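PDB 4F42: tumor necrosis factor receptor superfamily member 16 from Rattus norvegicus, which probably relays neurotrophin signals inside the cell through its intracellular death domain, a helical module for protein-protein interaction. Local coordinates for residues G22-H27 with I74-I79; L32-E37 with R50-S55. All blocks are in the same frame, centred on the assembly; numbering follows the deposited sequence.

Interaction 1: G22-H27 with I74-I79; sequences GDTWRH and IQRADI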
loop_
_atom_site.group_PDB
_atom_site.type_symbol
_atom_site.label_atom_id
_atom_site.label_comp_id
_atom_site.label_asym_id
_atom_site.label_seq_id
_atom_site.Cartn_x
_atom_site.Cartn_y
_atom_site.Cartn_z
ATOM N N GLY A 22 6.051 -8.007 6.231
ATOM C CA GLY A 22 5.570 -9.379 6.344
ATOM C C GLY A 22 4.735 -9.651 5.119
ATOM O O GLY A 22 5.168 -9.360 4.003
ATOM N N ASP A 23 3.527 -10.171 5.335
ATOM C CA ASP A 23 2.601 -10.454 4.241
ATOM C C ASP A 23 1.476 -9.428 4.085
ATOM O O ASP A 23 0.630 -9.567 3.201
ATOM C CB ASP A 23 2.012 -11.859 4.383
ATOM C CG ASP A 23 3.084 -12.944 4.396
ATOM O OD1 ASP A 23 3.808 -13.101 3.380
ATOM O OD2 ASP A 23 3.189 -13.641 5.436
ATOM N N THR A 24 1.470 -8.396 4.920
ATOM C CA THR A 24 0.397 -7.402 4.885
ATOM C C THR A 24 0.243 -6.749 3.500
ATOM O O THR A 24 -0.881 -6.503 3.046
ATOM C CB THR A 24 0.570 -6.341 5.991
ATOM O OG1 THR A 24 0.905 -6.991 7.225
ATOM C CG2 THR A 24 -0.713 -5.569 6.189
ATOM N N TRP A 25 1.365 -6.506 2.820
ATOM C CA TRP A 25 1.336 -5.913 1.479
ATOM C C TRP A 25 0.599 -6.809 0.479
ATOM O O TRP A 25 -0.112 -6.313 -0.401
ATOM C CB TRP A 25 2.748 -5.574 0.984
ATOM C CG TRP A 25 3.598 -6.761 0.649
ATOM C CD1 TRP A 25 4.323 -7.518 1.520
ATOM C CD2 TRP A 25 3.809 -7.331 -0.652
ATOM N NE1 TRP A 25 4.974 -8.520 0.847
ATOM C CE2 TRP A 25 4.680 -8.426 -0.488
ATOM C CE3 TRP A 25 3.351 -7.016 -1.940
ATOM C CZ2 TRP A 25 5.102 -9.214 -1.562
ATOM C CZ3 TRP A 25 3.767 -7.802 -3.004
ATOM C CH2 TRP A 25 4.631 -8.889 -2.808
ATOM N N ARG A 26 0.766 -8.122 0.627
ATOM C CA ARG A 26 0.025 -9.094 -0.190
ATOM C C ARG A 26 -1.489 -9.004 0.049
ATOM O O ARG A 26 -2.271 -8.973 -0.898
ATOM C CB ARG A 26 0.536 -10.520 0.053
ATOM C CG ARG A 26 2.050 -10.687 -0.165
ATOM C CD ARG A 26 2.497 -12.139 -0.030
ATOM N NE ARG A 26 1.775 -12.973 -0.991
ATOM C CZ ARG A 26 2.264 -13.384 -2.162
ATOM N NH1 ARG A 26 3.506 -13.072 -2.529
ATOM N NH2 ARG A 26 1.507 -14.121 -2.963
ATOM N N HIS A 27 -1.894 -8.938 1.312
ATOM C CA HIS A 27 -3.311 -8.831 1.669
ATOM C C HIS A 27 -3.896 -7.546 1.083
ATOM O O HIS A 27 -4.970 -7.559 0.478
ATOM C CB HIS A 27 -3.502 -8.884 3.196
ATOM C CG HIS A 27 -2.722 -9.978 3.869
ATOM N ND1 HIS A 27 -2.189 -9.844 5.133
ATOM C CD2 HIS A 27 -2.367 -11.215 3.441
ATOM C CE1 HIS A 27 -1.555 -10.957 5.461
ATOM N NE2 HIS A 27 -1.652 -11.805 4.452
ATOM N N ILE A 74 -9.496 -4.750 4.779
ATOM C CA ILE A 74 -8.817 -5.985 5.185
ATOM C C ILE A 74 -8.701 -6.093 6.722
ATOM O O ILE A 74 -7.881 -6.851 7.240
ATOM C CB ILE A 74 -7.416 -6.157 4.506
ATOM C CG1 ILE A 74 -6.481 -4.999 4.851
ATOM C CG2 ILE A 74 -7.553 -6.363 2.989
ATOM C CD1 ILE A 74 -5.034 -5.277 4.545
ATOM N N GLN A 75 -9.531 -5.335 7.441
ATOM C CA GLN A 75 -9.534 -5.306 8.923
ATOM C C GLN A 75 -8.184 -4.921 9.514
ATOM O O GLN A 75 -7.771 -5.478 10.532
ATOM C CB GLN A 75 -10.002 -6.633 9.562
ATOM C CG GLN A 75 -11.026 -7.464 8.767
ATOM C CD GLN A 75 -12.381 -6.790 8.612
ATOM O OE1 GLN A 75 -12.779 -5.954 9.436
ATOM N NE2 GLN A 75 -13.104 -7.159 7.551
ATOM N N ARG A 76 -7.498 -3.974 8.879
ATOM C CA ARG A 76 -6.255 -3.446 9.426
ATOM C C ARG A 76 -6.402 -1.957 9.731
ATOM O O ARG A 76 -5.557 -1.141 9.360
ATOM C CB ARG A 76 -5.069 -3.718 8.500
ATOM C CG ARG A 76 -4.720 -5.196 8.279
ATOM C CD ARG A 76 -4.203 -5.938 9.532
ATOM N NE ARG A 76 -3.230 -5.186 10.344
ATOM C CZ ARG A 76 -1.914 -5.404 10.368
ATOM N NH1 ARG A 76 -1.368 -6.358 9.619
ATOM N NH2 ARG A 76 -1.134 -4.668 11.156
ATOM N N ALA A 77 -7.488 -1.608 10.417
ATOM C CA ALA A 77 -7.685 -0.248 10.899
ATOM C C ALA A 77 -6.581 0.176 11.879
ATOM O O ALA A 77 -6.280 1.369 11.992
ATOM C CB ALA A 77 -9.060 -0.092 11.523
ATOM N N ASP A 78 -5.962 -0.796 12.558
ATOM C CA ASP A 78 -4.801 -0.521 13.430
ATOM C C ASP A 78 -3.665 0.220 12.700
ATOM O O ASP A 78 -3.043 1.124 13.270
ATOM C CB ASP A 78 -4.280 -1.804 14.107
ATOM C CG ASP A 78 -3.721 -2.815 13.113
ATOM O OD1 ASP A 78 -4.482 -3.275 12.236
ATOM O OD2 ASP A 78 -2.522 -3.156 13.211
ATOM N N ILE A 79 -3.418 -0.137 11.436
ATOM C CA ILE A 79 -2.435 0.580 10.614
ATOM C C ILE A 79 -2.919 2.006 10.291
ATOM O O ILE A 79 -2.136 2.957 10.324
ATOM C CB ILE A 79 -2.067 -0.190 9.316
ATOM C CG1 ILE A 79 -1.512 -1.580 9.652
ATOM C CG2 ILE A 79 -1.058 0.615 8.474
ATOM C CD1 ILE A 79 -1.061 -2.407 8.427
#
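With CG2 anti to the backbone N and OG1 beside it (chi1 -45°), T24 turns both branches of its side chain toward the 74-79 segment, where R76 and I79 receive them. R76 arrives by a folded route: its chain bends at chi2 and again at chi3, which carries the guanidinium back along I79, and the R76 side chain crosses that of T24 at about a right angle. T24 OG1 lies 3.4 Å from R76 NH1, oblique to the guanidinium plane, and T24 CG2 is 3.6 Å from that nitrogen. The T24 hydroxyl is hydrogen-bonded to the carbonyl O of N21, just ahead of the helix. The methyl of T24 also reaches I79, tip to tip, at 3.9 Å between T24 CG2 and I79 CD1. That same I79 methyl sits against one face of the R76 guanidinium, towards its rim, while D78 occupies the edge. There R76 grips the carboxylate side-on: NE reaches D78 OD1 at 3.0 Å in a nearly straight bond (169°), and NH2 reaches D78 OD2 at 2.9 Å, each oxygen using its syn lone pair. This two-bond salt bridge fixes the rotation of the guanidinium and probably offsets much of its charge. At H27, one turn further along helix 24-32, I74 packs against the backbone, its CG2 3.8 Å from H27 O and its CD1 near H27 CB, while the imidazole leads away. The linker itself is shaped by a Schellman motif ending helix 64-73, with Q75 as its C-prime residue at positive phi, followed directly by R76 as N-cap of helix 77-84. Such packing of the start of one helix against the short turn between the last two belongs to the six-helix bundle of the death domain.

Interaction 2: L32-E37 with R50-S55; sequences LGYQPE and RALLAS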
loop_
_atom_site.group_PDB
_atom_site.type_symbol
_atom_site.label_atom_id
_atom_site.label_comp_id
_atom_site.label_asym_id
_atom_site.label_seq_id
_atom_site.Cartn_x
_atom_site.Cartn_y
_atom_site.Cartn_z
ATOM N N LEU A 32 -6.621 -4.132 -3.364
ATOM C CA LEU A 32 -6.455 -3.129 -4.420
ATOM C C LEU A 32 -6.733 -3.702 -5.824
ATOM O O LEU A 32 -6.744 -2.968 -6.820
ATOM C CB LEU A 32 -5.072 -2.480 -4.331
ATOM C CG LEU A 32 -4.728 -1.694 -3.059
ATOM C CD1 LEU A 32 -3.263 -1.316 -3.078
ATOM C CD2 LEU A 32 -5.589 -0.451 -2.925
ATOM N N GLY A 33 -6.980 -5.007 -5.887
ATOM C CA GLY A 33 -7.448 -5.654 -7.109
ATOM C C GLY A 33 -6.400 -6.400 -7.925
ATOM O O GLY A 33 -6.641 -6.709 -9.089
ATOM N N TYR A 34 -5.248 -6.685 -7.318
ATOM C CA TYR A 34 -4.169 -7.426 -7.960
ATOM C C TYR A 34 -4.365 -8.931 -7.815
ATOM O O TYR A 34 -4.620 -9.419 -6.720
ATOM C CB TYR A 34 -2.830 -7.046 -7.325
ATOM C CG TYR A 34 -2.329 -5.671 -7.668
ATOM C CD1 TYR A 34 -1.516 -5.472 -8.775
ATOM C CD2 TYR A 34 -2.655 -4.565 -6.875
ATOM C CE1 TYR A 34 -1.041 -4.211 -9.102
ATOM C CE2 TYR A 34 -2.190 -3.284 -7.197
ATOM C CZ TYR A 34 -1.379 -3.126 -8.309
ATOM O OH TYR A 34 -0.908 -1.893 -8.655
ATOM N N GLN A 35 -4.215 -9.672 -8.910
ATOM C CA GLN A 35 -4.310 -11.133 -8.865
ATOM C C GLN A 35 -3.074 -11.752 -8.184
ATOM O O GLN A 35 -2.028 -11.094 -8.093
ATOM C CB GLN A 35 -4.524 -11.715 -10.268
ATOM C CG GLN A 35 -5.838 -11.313 -10.941
ATOM C CD GLN A 35 -7.065 -11.682 -10.128
ATOM O OE1 GLN A 35 -7.867 -10.818 -9.771
ATOM N NE2 GLN A 35 -7.212 -12.964 -9.824
ATOM N N PRO A 36 -3.191 -13.008 -7.693
ATOM C CA PRO A 36 -2.090 -13.650 -6.950
ATOM C C PRO A 36 -0.745 -13.672 -7.679
ATOM O O PRO A 36 0.286 -13.403 -7.061
ATOM C CB PRO A 36 -2.598 -15.084 -6.732
ATOM C CG PRO A 36 -4.108 -14.937 -6.732
ATOM C CD PRO A 36 -4.368 -13.900 -7.800
ATOM N N GLU A 37 -0.764 -13.986 -8.974
ATOM C CA GLU A 37 0.463 -14.097 -9.774
ATOM C C GLU A 37 1.074 -12.735 -10.069
ATOM O O GLU A 37 2.299 -12.612 -10.158
ATOM C CB GLU A 37 0.201 -14.845 -11.077
ATOM C CG GLU A 37 -0.264 -16.287 -10.881
ATOM C CD GLU A 37 -1.754 -16.415 -10.558
ATOM O OE1 GLU A 37 -2.508 -15.424 -10.729
ATOM O OE2 GLU A 37 -2.170 -17.518 -10.133
ATOM N N ARG A 50 7.177 -1.313 -1.753
ATOM C CA ARG A 50 7.458 -0.083 -2.488
ATOM C C ARG A 50 7.150 -0.218 -3.986
ATOM O O ARG A 50 6.562 0.685 -4.590
ATOM C CB ARG A 50 8.911 0.334 -2.285
ATOM C CG ARG A 50 9.322 1.564 -3.076
ATOM C CD ARG A 50 10.728 1.969 -2.709
ATOM N NE ARG A 50 10.841 2.326 -1.294
ATOM C CZ ARG A 50 11.980 2.644 -0.680
ATOM N NH1 ARG A 50 13.136 2.647 -1.348
ATOM N NH2 ARG A 50 11.961 2.963 0.615
ATOM N N ALA A 51 7.553 -1.347 -4.567
ATOM C CA ALA A 51 7.278 -1.652 -5.976
ATOM C C ALA A 51 5.773 -1.712 -6.273
ATOM O O ALA A 51 5.325 -1.192 -7.289
ATOM C CB ALA A 51 7.970 -2.961 -6.386
ATOM N N LEU A 52 5.009 -2.325 -5.371
ATOM C CA LEU A 52 3.564 -2.457 -5.522
ATOM C C LEU A 52 2.896 -1.100 -5.517
ATOM O O LEU A 52 2.119 -0.781 -6.409
ATOM C CB LEU A 52 2.971 -3.312 -4.401
ATOM C CG LEU A 52 1.437 -3.318 -4.363
ATOM C CD1 LEU A 52 0.889 -4.450 -5.202
ATOM C CD2 LEU A 52 0.944 -3.423 -2.929
ATOM N N LEU A 53 3.209 -0.306 -4.500
ATOM C CA LEU A 53 2.624 1.006 -4.307
ATOM C C LEU A 53 3.031 2.022 -5.370
ATOM O O LEU A 53 2.260 2.922 -5.678
ATOM C CB LEU A 53 2.953 1.510 -2.898
ATOM C CG LEU A 53 2.364 0.631 -1.776
ATOM C CD1 LEU A 53 2.956 0.982 -0.432
ATOM C CD2 LEU A 53 0.828 0.699 -1.739
ATOM N N ALA A 54 4.237 1.876 -5.925
ATOM C CA ALA A 54 4.698 2.702 -7.045
ATOM C C ALA A 54 3.903 2.387 -8.304
ATOM O O ALA A 54 3.568 3.288 -9.076
ATOM C CB ALA A 54 6.175 2.476 -7.299
ATOM N N SER A 55 3.624 1.103 -8.507
ATOM C CA SER A 55 2.794 0.641 -9.612
ATOM C C SER A 55 1.352 1.122 -9.413
ATOM O O SER A 55 0.817 1.838 -10.264
ATOM C CB SER A 55 2.862 -0.886 -9.724
ATOM O OG SER A 55 1.773 -1.407 -10.470
#
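One face of the Y34 ring is covered by L52, whose CD1 methyl forms a CH-pi contact 3.9 Å from the ring centroid and 13° off its normal. The methyl is shifted slightly toward the rim, nearest CE2 of Y34 at 3.8 Å, and the two side chains cross obliquely. S55, one turn further along helix 48-56, comes instead to the edge of the ring, near its plane. Its OG, held anti to the backbone N (chi1 161°), meets Y34 OH at 3.3 Å in a hydrogen bond in which the proton may come from either hydroxyl. Within the death-domain bundle, Y34 thus bridges the connection between helices 24-32 and 36-41 to helix 48-56. G33, just before it, takes the positive phi of the Schellman motif ending helix 24-32, and Q35, just after, is the N-cap of helix 36-41. The ring also meets H38 edge-to-face, and the Y34 side chain touches A29 and W56. A leucine in place of Y34 would probably leave the S55 hydroxyl without this partner and the L52 methyl without an aromatic face to rest on. On the same helix as L52, R50, which does not reach 32-37, forms salt bridges with E14 and E17 and touches bound 5-mercapto-2-nitro-benzoic acid.

How the interactions relate
From the N terminus, the chain runs through helix 10-19 to 22-27, the first half of interaction 1, and along helix 24-32 into 32-37, where interaction 2 begins. Interaction 2 closes first, when helix 48-56 brings 50-55 back after a 12-residue excursion through helix 36-41. Interaction 1 closes a much longer loop only at 74-79, beyond helix 64-73, so the shorter loop lies wholly within the longer one. Helix 24-32 joins the two: its start meets the turn into the C-terminal helix 77-84, and the connection after its end meets helix 48-56. The centres of the two contacts are about 13 Å apart, but their segments touch where W25 O packs 4.0 Å from L52 CD2.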